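Local coordinates for protein Tae4 (Agrobacterium tumefaciens, PDB 6IJF) that probably acts as an amidase effector of the type VI secretion system, cleaving peptide bonds in the cell-wall peptidoglycan of rival bacteria, at residues C[33-38]-C[48-53]; C[86-91]-C[155-160]; C[90-93]-C[99-102]; C[107-112]-C[141-146]. All blocks are in the same frame, centred on the assembly; numbering follows the deposited sequence.

Interaction 1. Residues C[33-38]-C[48-53]; sequences IGWESF and CAIRVS
I33 and I50 are the residues whose backbones come nearest here, with 10.0 Å between their CA atoms, so side chains alone bridge the gap between the loop 33-38 and the helix that begins at 48. The loop leaves helix 26-33 through a Schellman motif: G34 takes a positive phi of 86° and breaks the helical path, after which a short 3-10 turn is closed by F38 N bonding to W35 O at 2.9 Å. Within the loop, W35 is sandwiched. I33 CD1 lies 3.5 Å above the plane of the indole, over its centre, while F38 CE2 covers the opposite face nearer the rim. The placement follows from I33 chi1 of 63°, which sets CG1 between the backbone N and the carbonyl carbon and swings the branch under the ring. I50 receives this unit with two branches: CD1 meets W35 CZ3 at 3.8 Å, obliquely to the ring, and CG2 touches I33 CD1 at 4.1 Å. W35 NE1 is satisfied by R69 O. On the helix, A49 O accepts from S53 OG at 2.7 Å and from S53 N, which arrive from opposite faces of its carbonyl plane. F30 of helix 26-33 also packs on I50, A49 faces L87 of helix 84-92, and C48, a possible member of a Cys-His-Asp triad, rests against H132 of strand 131-137.

Interaction 2. Residues C[86-91]-C[155-160]; sequences RLATLM and TIWFWP
M91 and W159 illustrate how a helix can be seated on a sheet through an aromatic face: M91 CB stands over the six-membered ring of the indole, 4.1 Å from its centroid and 26° off the normal, a CH-pi contact. Its closest ring atom is W159 CZ2, 3.7 Å from M91 CB and toward the rim. The rest of the methionine turns elsewhere, because the chain bends at chi2 (-60°) and carries the sulfur away from the strand. The same ring atom, W159 CZ2, also lies 3.7 Å from A88 O, which approaches obliquely, so a backbone carbonyl of the helix also meets the indole. Two residues earlier, on the same side of the strand, W157 offers CZ3 to A88 CB at 4.1 Å, again obliquely. A88 CB touches both tryptophans, W159 CH2 more loosely at 4.4 Å. W159 NE1 is not left to the helix; it bonds to G98 O. The segment axes run 11.1 Å apart at 43°. Helix 84-92 is held between this strand and helix 48-58, with M91 touching F56 and L87 touching V52, while strand 155-160 lies between strands 101-103 and 116-122 in the five-stranded antiparallel sheet.

Interaction 3. Residues C[90-93]-C[99-102]; sequences LMKR and EPDP. With SO4 (sulfate ion), chain F.
K92 and E99 face each other with CA atoms 5.3 Å apart, where the chain leaves helix 84-92, loops back and heads into strand 101-103. This is a tight helix-to-strand connection that delivers a strand outermost, within this chain, in the antiparallel sheet. The lysine chain is extended beyond CG and lies across both partners. Its CG sits 3.7 Å from P100 CD, and farther out its CE approaches E99 OE1 at 3.4 Å. The glutamate starts away from the helix end, but a bend at chi2 (-49°) brings its carboxylate back over the lysine. The charged ends do not join: K92 NZ stays 4.4 Å from E99 OE1, beyond a salt bridge, so any attraction between the charges is probably long-range and adds to the apolar contact of K92 with P100. P100 continues the apolar surface, touching W157 and W159 of strand 155-160. R93 takes no part in the contact with 99-102 and holds a sulfate, probably taken up from the crystallisation liquor, which T94 OG1 and S95 OG also bind. The sulfur lies in the plane of the guanidinium, at its edge, and R93 NH2 bonds to V64 O. A single sulfate oxygen, O3, accepts from R93 NE at 3.1 Å and R93 NH1 at 2.9 Å.

Interaction 4. Residues C[107-112]-C[141-146]; sequences TARNGI and EATQCA
A 2.8 Å backbone bond from G111 N to T107 O winds the short helix 108-112, the turn that presents R109 and I112 to T143. The next bond, I112 N to A108 O, measures 2.9 Å. Across the contact everything converges on one methyl group. T143 CG2 touches R109 CG and I112 CD1, each at 4.1 Å, and the T143 side chain crosses both at about a right angle. The threonine manages this because its chi1 of 54° places CG2 anti to the carbonyl carbon, while OG1 turns to bond with the hydroxyl of Y151. One side chain thereby serves an apolar and a polar neighbour at once. R109 contributes only the aliphatic start of its chain here; beyond it the chain bends at chi3 (75°), and NH1 bonds to the backbone of a chain of another protein. That same chain also makes backbone hydrogen bonds with E141 and T143, so the contact forms part of an interface; a second such chain reaches E141, A142 and Q144. Just past T143, C145 forms a disulfide with C149. What results is a small helix packed against the approach to strand 144-145, outermost within this chain in the antiparallel sheet, in a family of the papain-like cysteine peptidase clan.

Overall arrangement
Three of the four contacts, 2 to 4, involve the five-stranded antiparallel sheet or the chain leading into it. Interaction 1 comes first along the chain; interactions 2 and 3 then start from the same helix, 84-92, and interaction 4 falls between the two halves of interaction 2. Interactions 2 and 3 share L90 and M91, have centres about 5 Å apart and reach the neighbouring strands 155-160 and 101-103. Interaction 4 lies about 15 Å from interaction 2, centre to centre, joined to it by I156 on A108 and F158 on I112. Interaction 1, about 19 Å from interaction 2 across the chain's centre, touches it through L87, joining the helix of C48, a possible catalytic cysteine, to helix 84-92, which packs on strand 155-160.

Interaction 1. Residues C[33-38]-C[48-53]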
loop_
_atom_site.group_PDB
_atom_site.type_symbol
_atom_site.label_atom_id
_atom_site.label_comp_id
_atom_site.label_asym_id
_atom_site.label_seq_id
_atom_site.Cartn_x
_atom_site.Cartn_y
_atom_site.Cartn_z
ATOM N N ILE C 33 -9.681 -21.316 22.514
ATOM C CA ILE C 33 -8.800 -21.712 23.650
ATOM C C ILE C 33 -9.447 -21.353 24.991
ATOM O O ILE C 33 -8.833 -21.657 26.031
ATOM C CB ILE C 33 -7.395 -21.115 23.516
ATOM C CG1 ILE C 33 -7.387 -19.587 23.563
ATOM C CG2 ILE C 33 -6.719 -21.656 22.266
ATOM C CD1 ILE C 33 -5.993 -18.998 23.639
ATOM N N GLY C 34 -10.640 -20.765 24.978
ATOM C CA GLY C 34 -11.418 -20.547 26.212
ATOM C C GLY C 34 -11.036 -19.250 26.896
ATOM O O GLY C 34 -11.212 -19.156 28.113
ATOM N N TRP C 35 -10.572 -18.254 26.142
ATOM C CA TRP C 35 -10.152 -16.943 26.701
ATOM C C TRP C 35 -11.146 -15.858 26.308
ATOM O O TRP C 35 -10.703 -14.704 26.123
ATOM C CB TRP C 35 -8.763 -16.569 26.198
ATOM C CG TRP C 35 -7.654 -17.431 26.682
ATOM C CD1 TRP C 35 -7.712 -18.674 27.243
ATOM C CD2 TRP C 35 -6.267 -17.088 26.598
ATOM N NE1 TRP C 35 -6.446 -19.123 27.518
ATOM C CE2 TRP C 35 -5.543 -18.172 27.128
ATOM C CE3 TRP C 35 -5.577 -15.970 26.125
ATOM C CZ2 TRP C 35 -4.152 -18.158 27.202
ATOM C CZ3 TRP C 35 -4.202 -15.959 26.206
ATOM C CH2 TRP C 35 -3.503 -17.041 26.734
ATOM N N GLU C 36 -12.424 -16.200 26.155
ATOM C CA GLU C 36 -13.468 -15.230 25.719
ATOM C C GLU C 36 -13.412 -13.968 26.584
ATOM O O GLU C 36 -13.623 -12.865 26.064
ATOM C CB GLU C 36 -14.885 -15.820 25.821
ATOM C CG GLU C 36 -15.155 -16.943 24.847
ATOM C CD GLU C 36 -14.849 -18.335 25.374
ATOM O OE1 GLU C 36 -13.845 -18.496 26.088
ATOM O OE2 GLU C 36 -15.619 -19.260 25.040
ATOM N N SER C 37 -13.135 -14.117 27.875
ATOM C CA SER C 37 -13.173 -13.006 28.858
ATOM C C SER C 37 -12.031 -12.017 28.625
ATOM O O SER C 37 -12.127 -10.923 29.174
ATOM C CB SER C 37 -13.159 -13.552 30.269
ATOM O OG SER C 37 -11.867 -14.046 30.604
ATOM N N PHE C 38 -10.988 -12.365 27.847
ATOM C CA PHE C 38 -9.881 -11.429 27.503
ATOM C C PHE C 38 -10.148 -10.673 26.189
ATOM O O PHE C 38 -9.278 -9.843 25.811
ATOM C CB PHE C 38 -8.549 -12.174 27.414
ATOM C CG PHE C 38 -8.079 -12.824 28.687
ATOM C CD1 PHE C 38 -8.598 -12.465 29.926
ATOM C CD2 PHE C 38 -7.072 -13.777 28.655
ATOM C CE1 PHE C 38 -8.158 -13.080 31.088
ATOM C CE2 PHE C 38 -6.625 -14.397 29.817
ATOM C CZ PHE C 38 -7.170 -14.038 31.031
ATOM N N CYS C 48 0.467 -12.235 18.728
ATOM C CA CYS C 48 1.471 -12.942 17.870
ATOM C C CYS C 48 2.047 -14.150 18.614
ATOM O O CYS C 48 2.164 -15.224 17.980
ATOM C CB CYS C 48 2.579 -12.019 17.372
ATOM S SG CYS C 48 3.700 -11.358 18.652
ATOM N N ALA C 49 2.375 -14.019 19.912
ATOM C CA ALA C 49 3.030 -15.104 20.683
ATOM C C ALA C 49 2.017 -16.218 21.055
ATOM O O ALA C 49 2.422 -17.411 21.071
ATOM C CB ALA C 49 3.716 -14.549 21.922
ATOM N N ILE C 50 0.755 -15.872 21.297
ATOM C CA ILE C 50 -0.374 -16.853 21.432
ATOM C C ILE C 50 -0.474 -17.707 20.160
ATOM O O ILE C 50 -0.548 -18.955 20.239
ATOM C CB ILE C 50 -1.699 -16.119 21.708
ATOM C CG1 ILE C 50 -1.633 -15.310 23.000
ATOM C CG2 ILE C 50 -2.865 -17.089 21.719
ATOM C CD1 ILE C 50 -2.740 -14.282 23.132
ATOM N N ARG C 51 -0.450 -17.061 18.999
ATOM C CA ARG C 51 -0.650 -17.765 17.706
ATOM C C ARG C 51 0.527 -18.716 17.480
ATOM O O ARG C 51 0.304 -19.888 17.098
ATOM C CB ARG C 51 -0.858 -16.744 16.579
ATOM C CG ARG C 51 -2.130 -15.938 16.752
ATOM C CD ARG C 51 -2.275 -14.805 15.747
ATOM N NE ARG C 51 -3.507 -14.065 15.948
ATOM C CZ ARG C 51 -4.686 -14.413 15.437
ATOM N NH1 ARG C 51 -4.790 -15.514 14.711
ATOM N NH2 ARG C 51 -5.736 -13.638 15.623
ATOM N N VAL C 52 1.764 -18.273 17.742
ATOM C CA VAL C 52 2.945 -19.168 17.559
ATOM C C VAL C 52 2.927 -20.296 18.611
ATOM O O VAL C 52 3.203 -21.471 18.219
ATOM C CB VAL C 52 4.273 -18.392 17.530
ATOM C CG1 VAL C 52 5.461 -19.358 17.564
ATOM C CG2 VAL C 52 4.358 -17.487 16.300
ATOM N N SER C 53 2.587 -20.003 19.863
ATOM C CA SER C 53 2.428 -21.043 20.936
ATOM C C SER C 53 1.469 -22.142 20.470
ATOM O O SER C 53 1.834 -23.329 20.519
ATOM C CB SER C 53 1.934 -20.448 22.230
ATOM O OG SER C 53 2.825 -19.506 22.760
#

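Interaction 2. Residues C[86-91]-C[155-160]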
loop_
_atom_site.group_PDB
_atom_site.type_symbol
_atom_site.label_atom_id
_atom_site.label_comp_id
_atom_site.label_asym_id
_atom_site.label_seq_id
_atom_site.Cartn_x
_atom_site.Cartn_y
_atom_site.Cartn_z
ATOM N N ARG C 86 9.478 -13.070 25.819
ATOM C CA ARG C 86 9.630 -14.343 26.572
ATOM C C ARG C 86 9.538 -15.530 25.621
ATOM O O ARG C 86 10.373 -16.436 25.763
ATOM C CB ARG C 86 8.606 -14.431 27.713
ATOM C CG ARG C 86 8.924 -13.477 28.853
ATOM C CD ARG C 86 8.518 -14.052 30.204
ATOM N NE ARG C 86 7.080 -14.149 30.251
ATOM C CZ ARG C 86 6.252 -13.107 30.338
ATOM N NH1 ARG C 86 4.944 -13.313 30.384
ATOM N NH2 ARG C 86 6.728 -11.873 30.401
ATOM N N LEU C 87 8.623 -15.520 24.632
ATOM C CA LEU C 87 8.554 -16.668 23.693
ATOM C C LEU C 87 9.849 -16.738 22.874
ATOM O O LEU C 87 10.334 -17.849 22.642
ATOM C CB LEU C 87 7.297 -16.583 22.811
ATOM C CG LEU C 87 7.099 -17.766 21.847
ATOM C CD1 LEU C 87 6.991 -19.090 22.585
ATOM C CD2 LEU C 87 5.869 -17.563 20.985
ATOM N N ALA C 88 10.374 -15.606 22.395
ATOM C CA ALA C 88 11.613 -15.571 21.559
ATOM C C ALA C 88 12.797 -16.120 22.376
ATOM O O ALA C 88 13.564 -16.919 21.858
ATOM C CB ALA C 88 11.876 -14.150 21.104
ATOM N N THR C 89 12.890 -15.727 23.646
ATOM C CA THR C 89 13.863 -16.259 24.643
ATOM C C THR C 89 13.742 -17.787 24.747
ATOM O O THR C 89 14.748 -18.490 24.609
ATOM C CB THR C 89 13.647 -15.551 25.986
ATOM O OG1 THR C 89 13.856 -14.158 25.720
ATOM C CG2 THR C 89 14.569 -16.070 27.072
ATOM N N LEU C 90 12.530 -18.302 24.933
ATOM C CA LEU C 90 12.296 -19.754 25.068
ATOM C C LEU C 90 12.733 -20.475 23.804
ATOM O O LEU C 90 13.356 -21.556 23.901
ATOM C CB LEU C 90 10.802 -19.969 25.336
ATOM C CG LEU C 90 10.358 -21.415 25.492
ATOM C CD1 LEU C 90 9.367 -21.495 26.647
ATOM C CD2 LEU C 90 9.724 -21.948 24.215
ATOM N N MET C 91 12.394 -19.926 22.637
ATOM C CA MET C 91 12.685 -20.588 21.345
ATOM C C MET C 91 14.197 -20.719 21.180
ATOM O O MET C 91 14.619 -21.677 20.473
ATOM C CB MET C 91 12.116 -19.788 20.162
ATOM C CG MET C 91 10.592 -19.987 19.947
ATOM S SD MET C 91 10.225 -21.712 19.618
ATOM C CE MET C 91 8.643 -21.902 20.452
ATOM N N THR C 155 16.521 -5.563 15.035
ATOM C CA THR C 155 17.150 -6.853 14.674
ATOM C C THR C 155 16.046 -7.833 14.302
ATOM O O THR C 155 14.886 -7.662 14.735
ATOM C CB THR C 155 18.056 -7.439 15.768
ATOM O OG1 THR C 155 17.241 -7.840 16.864
ATOM C CG2 THR C 155 19.105 -6.470 16.281
ATOM N N ILE C 156 16.411 -8.790 13.472
ATOM C CA ILE C 156 15.511 -9.866 13.015
ATOM C C ILE C 156 16.213 -11.181 13.315
ATOM O O ILE C 156 17.363 -11.352 12.860
ATOM C CB ILE C 156 15.204 -9.663 11.531
ATOM C CG1 ILE C 156 14.537 -8.298 11.329
ATOM C CG2 ILE C 156 14.391 -10.824 10.990
ATOM C CD1 ILE C 156 14.445 -7.849 9.912
ATOM N N TRP C 157 15.550 -12.062 14.062
ATOM C CA TRP C 157 16.081 -13.416 14.327
ATOM C C TRP C 157 15.344 -14.400 13.437
ATOM O O TRP C 157 14.093 -14.395 13.419
ATOM C CB TRP C 157 15.945 -13.800 15.796
ATOM C CG TRP C 157 16.740 -12.966 16.743
ATOM C CD1 TRP C 157 17.788 -12.144 16.453
ATOM C CD2 TRP C 157 16.594 -12.953 18.171
ATOM N NE1 TRP C 157 18.282 -11.597 17.602
ATOM C CE2 TRP C 157 17.571 -12.071 18.673
ATOM C CE3 TRP C 157 15.734 -13.592 19.068
ATOM C CZ2 TRP C 157 17.712 -11.818 20.039
ATOM C CZ3 TRP C 157 15.861 -13.333 20.413
ATOM C CH2 TRP C 157 16.837 -12.455 20.891
ATOM N N PHE C 158 16.089 -15.251 12.760
ATOM C CA PHE C 158 15.531 -16.333 11.916
ATOM C C PHE C 158 16.013 -17.690 12.427
ATOM O O PHE C 158 17.232 -17.918 12.509
ATOM C CB PHE C 158 15.936 -16.111 10.465
ATOM C CG PHE C 158 15.388 -17.151 9.540
ATOM C CD1 PHE C 158 14.043 -17.444 9.544
ATOM C CD2 PHE C 158 16.231 -17.868 8.696
ATOM C CE1 PHE C 158 13.532 -18.439 8.723
ATOM C CE2 PHE C 158 15.718 -18.858 7.870
ATOM C CZ PHE C 158 14.368 -19.133 7.877
ATOM N N TRP C 159 15.068 -18.586 12.701
ATOM C CA TRP C 159 15.322 -20.034 12.970
ATOM C C TRP C 159 14.870 -20.859 11.770
ATOM O O TRP C 159 13.674 -21.089 11.591
ATOM C CB TRP C 159 14.555 -20.477 14.205
ATOM C CG TRP C 159 14.914 -19.833 15.507
ATOM C CD1 TRP C 159 15.830 -20.296 16.398
ATOM C CD2 TRP C 159 14.269 -18.717 16.153
ATOM N NE1 TRP C 159 15.824 -19.536 17.532
ATOM C CE2 TRP C 159 14.848 -18.587 17.435
ATOM C CE3 TRP C 159 13.255 -17.827 15.798
ATOM C CZ2 TRP C 159 14.499 -17.573 18.313
ATOM C CZ3 TRP C 159 12.889 -16.850 16.683
ATOM C CH2 TRP C 159 13.499 -16.720 17.925
ATOM N N PRO C 160 15.785 -21.332 10.896
ATOM C CA PRO C 160 15.386 -22.160 9.756
ATOM C C PRO C 160 14.895 -23.551 10.199
ATOM O O PRO C 160 15.444 -24.062 11.133
ATOM C CB PRO C 160 16.668 -22.268 8.919
ATOM C CG PRO C 160 17.775 -22.048 9.906
ATOM C CD PRO C 160 17.236 -21.099 10.957
#

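Interaction 3. Residues C[90-93]-C[99-102]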
loop_
_atom_site.group_PDB
_atom_site.type_symbol
_atom_site.label_atom_id
_atom_site.label_comp_id
_atom_site.label_asym_id
_atom_site.label_seq_id
_atom_site.Cartn_x
_atom_site.Cartn_y
_atom_site.Cartn_z
ATOM N N LEU C 90 12.530 -18.302 24.933
ATOM C CA LEU C 90 12.296 -19.754 25.068
ATOM C C LEU C 90 12.733 -20.475 23.804
ATOM O O LEU C 90 13.356 -21.556 23.901
ATOM C CB LEU C 90 10.802 -19.969 25.336
ATOM C CG LEU C 90 10.358 -21.415 25.492
ATOM C CD1 LEU C 90 9.367 -21.495 26.647
ATOM C CD2 LEU C 90 9.724 -21.948 24.215
ATOM N N MET C 91 12.394 -19.926 22.637
ATOM C CA MET C 91 12.685 -20.588 21.345
ATOM C C MET C 91 14.197 -20.719 21.180
ATOM O O MET C 91 14.619 -21.677 20.473
ATOM C CB MET C 91 12.116 -19.788 20.162
ATOM C CG MET C 91 10.592 -19.987 19.947
ATOM S SD MET C 91 10.225 -21.712 19.618
ATOM C CE MET C 91 8.643 -21.902 20.452
ATOM N N LYS C 92 14.955 -19.785 21.775
ATOM C CA LYS C 92 16.442 -19.691 21.662
ATOM C C LYS C 92 17.106 -20.840 22.422
ATOM O O LYS C 92 18.255 -21.150 22.106
ATOM C CB LYS C 92 16.953 -18.367 22.250
ATOM C CG LYS C 92 17.949 -17.602 21.417
ATOM C CD LYS C 92 18.202 -16.198 21.964
ATOM C CE LYS C 92 19.551 -15.642 21.557
ATOM N NZ LYS C 92 19.771 -14.280 22.098
ATOM N N ARG C 93 16.413 -21.447 23.394
ATOM C CA ARG C 93 16.985 -22.543 24.218
ATOM C C ARG C 93 17.322 -23.722 23.321
ATOM O O ARG C 93 16.598 -23.959 22.342
ATOM C CB ARG C 93 16.050 -22.935 25.355
ATOM C CG ARG C 93 15.884 -21.781 26.337
ATOM C CD ARG C 93 14.600 -21.944 27.121
ATOM N NE ARG C 93 14.542 -23.249 27.758
ATOM C CZ ARG C 93 13.439 -23.817 28.260
ATOM N NH1 ARG C 93 13.508 -25.040 28.758
ATOM N NH2 ARG C 93 12.277 -23.183 28.228
ATOM N N GLU C 99 20.101 -21.418 18.767
ATOM C CA GLU C 99 20.565 -20.071 18.372
ATOM C C GLU C 99 19.983 -19.762 16.998
ATOM O O GLU C 99 20.130 -20.550 16.065
ATOM C CB GLU C 99 22.103 -19.965 18.337
ATOM C CG GLU C 99 22.726 -19.865 19.726
ATOM C CD GLU C 99 22.114 -18.833 20.668
ATOM O OE1 GLU C 99 21.959 -17.651 20.262
ATOM O OE2 GLU C 99 21.796 -19.206 21.824
ATOM N N PRO C 100 19.315 -18.608 16.851
ATOM C CA PRO C 100 18.824 -18.180 15.537
ATOM C C PRO C 100 19.954 -17.506 14.742
ATOM O O PRO C 100 20.959 -17.176 15.324
ATOM C CB PRO C 100 17.735 -17.172 15.914
ATOM C CG PRO C 100 18.374 -16.489 17.110
ATOM C CD PRO C 100 18.997 -17.645 17.909
ATOM N N ASP C 101 19.741 -17.276 13.448
ATOM C CA ASP C 101 20.593 -16.384 12.618
ATOM C C ASP C 101 20.122 -14.953 12.856
ATOM O O ASP C 101 18.990 -14.632 12.498
ATOM C CB ASP C 101 20.489 -16.769 11.135
ATOM C CG ASP C 101 20.950 -18.180 10.811
ATOM O OD1 ASP C 101 21.738 -18.700 11.583
ATOM O OD2 ASP C 101 20.566 -18.700 9.762
ATOM N N PRO C 102 20.926 -14.039 13.460
ATOM C CA PRO C 102 20.523 -12.639 13.596
ATOM C C PRO C 102 20.768 -11.830 12.311
ATOM O O PRO C 102 21.817 -11.973 11.714
ATOM C CB PRO C 102 21.377 -12.107 14.757
ATOM C CG PRO C 102 22.420 -13.165 15.080
ATOM C CD PRO C 102 22.241 -14.288 14.072
HETATM S S SO4 F . 17.668 -25.512 28.027
HETATM O O1 SO4 F . 18.476 -26.302 28.917
HETATM O O2 SO4 F . 17.988 -25.855 26.665
HETATM O O3 SO4 F . 16.268 -25.780 28.283
HETATM O O4 SO4 F . 17.965 -24.114 28.225
#

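Interaction 4. Residues C[107-112]-C[141-146]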
loop_
_atom_site.group_PDB
_atom_site.type_symbol
_atom_site.label_atom_id
_atom_site.label_comp_id
_atom_site.label_asym_id
_atom_site.label_seq_id
_atom_site.Cartn_x
_atom_site.Cartn_y
_atom_site.Cartn_z
ATOM N N THR C 107 19.436 -6.974 5.477
ATOM C CA THR C 107 19.986 -8.337 5.205
ATOM C C THR C 107 18.973 -9.478 5.416
ATOM O O THR C 107 19.235 -10.572 4.897
ATOM C CB THR C 107 21.252 -8.587 6.015
ATOM O OG1 THR C 107 21.023 -8.398 7.418
ATOM C CG2 THR C 107 22.361 -7.667 5.549
ATOM N N ALA C 108 17.855 -9.261 6.102
ATOM C CA ALA C 108 16.961 -10.369 6.492
ATOM C C ALA C 108 16.383 -11.073 5.261
ATOM O O ALA C 108 16.230 -12.298 5.324
ATOM C CB ALA C 108 15.882 -9.897 7.443
ATOM N N ARG C 109 16.040 -10.374 4.185
ATOM C CA ARG C 109 15.376 -11.037 3.020
ATOM C C ARG C 109 16.344 -12.031 2.358
ATOM O O ARG C 109 15.935 -13.197 2.122
ATOM C CB ARG C 109 14.825 -10.037 1.995
ATOM C CG ARG C 109 14.013 -10.690 0.898
ATOM C CD ARG C 109 13.770 -9.771 -0.269
ATOM N NE ARG C 109 14.949 -9.620 -1.086
ATOM C CZ ARG C 109 15.746 -8.567 -1.093
ATOM N NH1 ARG C 109 15.494 -7.489 -0.364
ATOM N NH2 ARG C 109 16.795 -8.568 -1.894
ATOM N N ASN C 110 17.583 -11.617 2.065
ATOM C CA ASN C 110 18.598 -12.505 1.439
ATOM C C ASN C 110 19.135 -13.510 2.465
ATOM O O ASN C 110 19.434 -14.651 2.066
ATOM C CB ASN C 110 19.731 -11.702 0.800
ATOM C CG ASN C 110 19.319 -11.109 -0.533
ATOM O OD1 ASN C 110 18.350 -11.545 -1.153
ATOM N ND2 ASN C 110 20.050 -10.105 -0.971
ATOM N N GLY C 111 19.217 -13.120 3.736
ATOM C CA GLY C 111 19.560 -14.025 4.852
ATOM C C GLY C 111 18.629 -15.229 4.962
ATOM O O GLY C 111 19.130 -16.355 5.013
ATOM N N ILE C 112 17.313 -15.001 5.054
ATOM C CA ILE C 112 16.254 -16.060 5.040
ATOM C C ILE C 112 16.348 -16.836 3.712
ATOM O O ILE C 112 16.350 -18.059 3.759
ATOM C CB ILE C 112 14.853 -15.450 5.254
ATOM C CG1 ILE C 112 14.709 -14.893 6.681
ATOM C CG2 ILE C 112 13.765 -16.463 4.934
ATOM C CD1 ILE C 112 13.506 -14.018 6.915
ATOM N N GLU C 141 10.229 -14.048 -4.841
ATOM C CA GLU C 141 9.576 -12.723 -5.027
ATOM C C GLU C 141 9.659 -11.915 -3.715
ATOM O O GLU C 141 9.848 -10.677 -3.797
ATOM C CB GLU C 141 8.102 -12.852 -5.434
ATOM C CG GLU C 141 7.632 -14.222 -5.928
ATOM C CD GLU C 141 7.146 -15.152 -4.816
ATOM O OE1 GLU C 141 7.934 -15.353 -3.832
ATOM O OE2 GLU C 141 5.981 -15.676 -4.927
ATOM N N ALA C 142 9.509 -12.570 -2.562
ATOM C CA ALA C 142 9.420 -11.887 -1.246
ATOM C C ALA C 142 9.460 -12.908 -0.125
ATOM O O ALA C 142 9.191 -14.118 -0.397
ATOM C CB ALA C 142 8.140 -11.070 -1.149
ATOM N N THR C 143 9.815 -12.459 1.077
ATOM C CA THR C 143 9.506 -13.205 2.324
ATOM C C THR C 143 8.015 -13.007 2.605
ATOM O O THR C 143 7.527 -11.876 2.427
ATOM C CB THR C 143 10.374 -12.774 3.505
ATOM O OG1 THR C 143 10.244 -11.362 3.635
ATOM C CG2 THR C 143 11.821 -13.153 3.296
ATOM N N GLN C 144 7.330 -14.070 2.965
ATOM C CA GLN C 144 5.918 -13.991 3.353
ATOM C C GLN C 144 5.799 -14.547 4.772
ATOM O O GLN C 144 6.057 -15.732 5.003
ATOM C CB GLN C 144 4.983 -14.577 2.277
ATOM C CG GLN C 144 4.037 -13.471 1.768
ATOM C CD GLN C 144 3.706 -13.520 0.297
ATOM O OE1 GLN C 144 4.464 -14.073 -0.494
ATOM N NE2 GLN C 144 2.561 -12.958 -0.075
ATOM N N CYS C 145 5.458 -13.663 5.696
ATOM C CA CYS C 145 5.084 -14.040 7.072
ATOM C C CYS C 145 3.618 -14.459 7.056
ATOM O O CYS C 145 2.802 -13.868 6.317
ATOM C CB CYS C 145 5.420 -12.908 8.032
ATOM S SG CYS C 145 7.193 -12.510 8.060
ATOM N N ALA C 146 3.282 -15.389 7.921
ATOM C CA ALA C 146 1.919 -15.935 8.056
ATOM C C ALA C 146 0.946 -14.848 8.521
ATOM O O ALA C 146 -0.205 -14.849 8.022
ATOM C CB ALA C 146 1.945 -17.130 8.976
#